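Local coordinates for protein VIN1 (Oscarella pearsei, PDB 6BFI) that binds actin filaments and may play a role in cell-cell adhesion, as a sponge member of the vinculin/alpha-catenin family, at residues Val47-Ala50 with Val51-Val55; Ala84-Phe87 with Leu88-Ala92. All blocks are in the same frame, centred on the assembly; numbering follows the deposited sequence.

In the fold
Contact 1 and contact 2 each join adjacent turns of a single helix, 41-59 in contact 1 and 68-97 in contact 2; the two helices follow each other in the chain and pack together in the N-terminal helical bundle. Val-47 CG1 meets Leu-88 CD1 at 3.6 Å, and Val-51 CG1 meets Ala-85 CB at 4.0 Å. Both are partly buried, with valines inside contact 1, alanines and a leucine inside contact 2. Contact 1 is the more exposed: its outer side mixes an isoleucine with neutral polar groups, a threonine hydroxyl bound firmly to the backbone. In contact 2 the serine bond is weak, and a carboxylate and an aromatic ring meet a lysine of helix 102-145.

Contact 1: Val47-Ala50 with Val51-Val55; sequences VGIA and VTNLV
Val-47 to Val-51 and Gly-48 to Thr-52 are consecutive i to i+4 pairs within helix 41-59, an amphipathic helix of the all-helical vinculin-family bundle. The backbone bonds come first. Val-51 N donates to Val-47 O at 2.9 Å with an N-H...O angle of 165°, and the same pattern continues from Asn-53 N to Ile-49 O and from Leu-54 N to Ala-50 O.

A side-chain bond is added at Thr-52, whose OG1 donates to Gly-48 O at 2.7 Å. The same oxygen accepts Thr-52 N at 2.9 Å, so two donors of one residue grip it, arriving from opposite faces of its carbonyl plane. The hydroxyl is placed for this by a chi1 of -59°, which sets OG1 beside its own backbone N and opposite the carbonyl carbon, folded back along the helix. The hydroxyl thus finds its acceptor within its own helix, and the bond fixes the rotation of the side chain.

On the buried side, Val-51 CG2 lies against the carbonyl oxygen of Val-47, at 3.2 Å. The apolar contact between the two side chains is looser, Val-51 CG2 standing 4.4 Å from Val-47 CG1. Beyond the segments, Val-51 packs on Val-81 of helix 68-97, whereas Ala-50 and Leu-54 both rest on Met-119 of helix 102-145. Val-47 also reaches Val-17 of helix 8-32, so three helices cover the inner side of this short piece.

On the exposed side, Ile-49 and Asn-53 project from successive turns in a common direction. The amide of Asn-53 bends back over the preceding turn, leaving its ND2 3.3 Å from the methyl carbon CG2 of Ile-49.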
loop_
_atom_site.group_PDB
_atom_site.type_symbol
_atom_site.label_atom_id
_atom_site.label_comp_id
_atom_site.label_asym_id
_atom_site.label_seq_id
_atom_site.Cartn_x
_atom_site.Cartn_y
_atom_site.Cartn_z
ATOM N N VAL A 47 -6.673 -9.393 39.787
ATOM C CA VAL A 47 -6.408 -8.066 39.237
ATOM C C VAL A 47 -5.536 -7.254 40.188
ATOM O O VAL A 47 -4.584 -6.586 39.766
ATOM C CB VAL A 47 -7.729 -7.341 38.922
ATOM C CG1 VAL A 47 -7.456 -5.905 38.513
ATOM C CG2 VAL A 47 -8.479 -8.074 37.828
ATOM N N GLY A 48 -5.836 -7.313 41.487
ATOM C CA GLY A 48 -5.056 -6.560 42.454
ATOM C C GLY A 48 -3.618 -7.026 42.556
ATOM O O GLY A 48 -2.720 -6.223 42.817
ATOM N N ILE A 49 -3.376 -8.322 42.354
ATOM C CA ILE A 49 -2.010 -8.829 42.401
ATOM C C ILE A 49 -1.248 -8.423 41.146
ATOM O O ILE A 49 -0.063 -8.069 41.213
ATOM C CB ILE A 49 -2.011 -10.354 42.615
ATOM C CG1 ILE A 49 -2.182 -10.674 44.103
ATOM C CG2 ILE A 49 -0.737 -10.987 42.072
ATOM C CD1 ILE A 49 -2.007 -12.139 44.442
ATOM N N ALA A 50 -1.910 -8.451 39.985
ATOM C CA ALA A 50 -1.272 -7.940 38.774
ATOM C C ALA A 50 -0.911 -6.466 38.926
ATOM O O ALA A 50 0.196 -6.044 38.559
ATOM C CB ALA A 50 -2.187 -8.147 37.567
ATOM N N VAL A 51 -1.831 -5.671 39.481
ATOM C CA VAL A 51 -1.551 -4.260 39.731
ATOM C C VAL A 51 -0.379 -4.110 40.692
ATOM O O VAL A 51 0.528 -3.301 40.467
ATOM C CB VAL A 51 -2.810 -3.551 40.264
ATOM C CG1 VAL A 51 -2.465 -2.155 40.767
ATOM C CG2 VAL A 51 -3.884 -3.487 39.184
ATOM N N THR A 52 -0.374 -4.898 41.769
ATOM C CA THR A 52 0.681 -4.784 42.773
ATOM C C THR A 52 2.046 -5.125 42.187
ATOM O O THR A 52 3.042 -4.456 42.483
ATOM C CB THR A 52 0.368 -5.691 43.966
ATOM O OG1 THR A 52 -0.893 -5.313 44.532
ATOM C CG2 THR A 52 1.449 -5.576 45.032
ATOM N N ASN A 53 2.111 -6.154 41.341
ATOM C CA ASN A 53 3.398 -6.564 40.790
ATOM C C ASN A 53 3.875 -5.593 39.716
ATOM O O ASN A 53 5.080 -5.340 39.595
ATOM C CB ASN A 53 3.306 -7.987 40.243
ATOM C CG ASN A 53 3.109 -9.011 41.342
ATOM O OD1 ASN A 53 3.685 -8.899 42.425
ATOM N ND2 ASN A 53 2.282 -10.011 41.073
ATOM N N LEU A 54 2.953 -5.035 38.926
ATOM C CA LEU A 54 3.349 -3.991 37.985
ATOM C C LEU A 54 3.871 -2.764 38.726
ATOM O O LEU A 54 4.867 -2.151 38.315
ATOM C CB LEU A 54 2.174 -3.629 37.078
ATOM C CG LEU A 54 2.516 -2.817 35.825
ATOM C CD1 LEU A 54 3.573 -3.527 34.989
ATOM C CD2 LEU A 54 1.267 -2.551 34.999
ATOM N N VAL A 55 3.216 -2.401 39.834
ATOM C CA VAL A 55 3.707 -1.320 40.684
ATOM C C VAL A 55 5.064 -1.678 41.277
ATOM O O VAL A 55 5.889 -0.796 41.537
ATOM C CB VAL A 55 2.665 -0.997 41.778
ATOM C CG1 VAL A 55 3.260 -0.113 42.868
ATOM C CG2 VAL A 55 1.452 -0.321 41.165
#

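Contact 2: Ala84-Phe87 with Leu88-Ala92; sequences AAVF and LSDAA
One turn of helix 68-97, a member of the N-terminal helical bundle, brings Val-86 against Asp-90 and Ala-85 against Ser-89. The backbone ladder is regular: Asp-90 N donates to Val-86 O at 2.9 Å in a nearly straight bond, 174° at the hydrogen, and Leu-88 N, Ser-89 N and Ala-91 N make the equivalent bonds to Ala-84 O, Ala-85 O and Phe-87 O. Ser-89 adds a weak one, its OG 3.4 Å from Ala-85 O, so that this carbonyl receives a full bond and a feeble second one.

Asp-90 follows Val-86 one turn on, its carboxylate beside the valine methyl. CG of Asp-90 stands anti to the carbonyl carbon (chi1 -53°), which brings the carboxylate over the previous turn, where OD2 comes to 3.8 Å from Val-86 CG1. OD2 also stands 4.3 Å from Phe-87 CD1, at an oblique angle to the ring. Both carboxylate oxygens lie 3.4 Å from Val-86 O, an acceptor like themselves, and the nearby positive groups probably offset this crowding of negative atoms. Lys-107 of helix 102-145 touches the Asp-90 side chain and makes a cation-pi contact with the ring of Phe-87, while Arg-93 forms a long, weak ion pair through Asp-90 OD1. With an alanine here, Lys-107 and Arg-93 would probably lose a nearby negative charge, and the methyl CG1 of Val-86 its carboxylate neighbour.

On the buried side, Leu-88 packs on Val-44 of helix 41-59, and Ala-84 and Ala-91 rest on Val-115 and Leu-108 of helix 102-145. Small and aliphatic residues against the neighbouring helices, with Ser-89, Asp-90 and the more exposed Val-86 on the outer side, make this an amphipathic helix of the kind from which vinculin-family bundles are built.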
loop_
_atom_site.group_PDB
_atom_site.type_symbol
_atom_site.label_atom_id
_atom_site.label_comp_id
_atom_site.label_asym_id
_atom_site.label_seq_id
_atom_site.Cartn_x
_atom_site.Cartn_y
_atom_site.Cartn_z
ATOM N N ALA A 84 -7.252 2.401 42.324
ATOM C CA ALA A 84 -8.274 1.684 41.564
ATOM C C ALA A 84 -8.384 0.230 42.017
ATOM O O ALA A 84 -9.495 -0.309 42.146
ATOM C CB ALA A 84 -7.969 1.758 40.070
ATOM N N ALA A 85 -7.243 -0.422 42.267
ATOM C CA ALA A 85 -7.284 -1.774 42.819
ATOM C C ALA A 85 -8.005 -1.800 44.164
ATOM O O ALA A 85 -8.783 -2.725 44.444
ATOM C CB ALA A 85 -5.867 -2.330 42.956
ATOM N N VAL A 86 -7.765 -0.790 45.008
ATOM C CA VAL A 86 -8.496 -0.692 46.271
ATOM C C VAL A 86 -9.994 -0.596 46.012
ATOM O O VAL A 86 -10.803 -1.231 46.705
ATOM C CB VAL A 86 -7.989 0.504 47.096
ATOM C CG1 VAL A 86 -8.834 0.678 48.357
ATOM C CG2 VAL A 86 -6.519 0.323 47.446
ATOM N N PHE A 87 -10.389 0.196 45.009
ATOM C CA PHE A 87 -11.801 0.284 44.648
ATOM C C PHE A 87 -12.356 -1.079 44.263
ATOM O O PHE A 87 -13.514 -1.394 44.567
ATOM C CB PHE A 87 -12.000 1.277 43.505
ATOM C CG PHE A 87 -12.062 2.709 43.947
ATOM C CD1 PHE A 87 -11.761 3.063 45.251
ATOM C CD2 PHE A 87 -12.437 3.703 43.060
ATOM C CE1 PHE A 87 -11.823 4.380 45.659
ATOM C CE2 PHE A 87 -12.502 5.024 43.464
ATOM C CZ PHE A 87 -12.195 5.362 44.764
ATOM N N LEU A 88 -11.549 -1.905 43.592
ATOM C CA LEU A 88 -12.012 -3.252 43.274
ATOM C C LEU A 88 -12.193 -4.091 44.533
ATOM O O LEU A 88 -13.160 -4.856 44.640
ATOM C CB LEU A 88 -11.048 -3.935 42.304
ATOM C CG LEU A 88 -11.120 -3.453 40.856
ATOM C CD1 LEU A 88 -10.431 -4.447 39.938
ATOM C CD2 LEU A 88 -12.564 -3.225 40.426
ATOM N N SER A 89 -11.277 -3.964 45.499
ATOM C CA SER A 89 -11.425 -4.706 46.751
ATOM C C SER A 89 -12.709 -4.312 47.477
ATOM O O SER A 89 -13.503 -5.174 47.885
ATOM C CB SER A 89 -10.207 -4.474 47.647
ATOM O OG SER A 89 -9.019 -4.909 47.012
ATOM N N ASP A 90 -12.927 -3.004 47.644
ATOM C CA ASP A 90 -14.156 -2.531 48.273
ATOM C C ASP A 90 -15.385 -3.012 47.510
ATOM O O ASP A 90 -16.391 -3.396 48.118
ATOM C CB ASP A 90 -14.148 -1.007 48.362
ATOM C CG ASP A 90 -12.897 -0.464 49.032
ATOM O OD1 ASP A 90 -12.232 -1.223 49.771
ATOM O OD2 ASP A 90 -12.585 0.728 48.821
ATOM N N ALA A 91 -15.318 -3.003 46.176
ATOM C CA ALA A 91 -16.434 -3.489 45.372
ATOM C C ALA A 91 -16.736 -4.950 45.675
ATOM O O ALA A 91 -17.904 -5.333 45.822
ATOM C CB ALA A 91 -16.133 -3.303 43.887
ATOM N N ALA A 92 -15.695 -5.782 45.773
ATOM C CA ALA A 92 -15.900 -7.181 46.139
ATOM C C ALA A 92 -16.590 -7.295 47.493
ATOM O O ALA A 92 -17.554 -8.058 47.651
ATOM C CB ALA A 92 -14.565 -7.924 46.148
#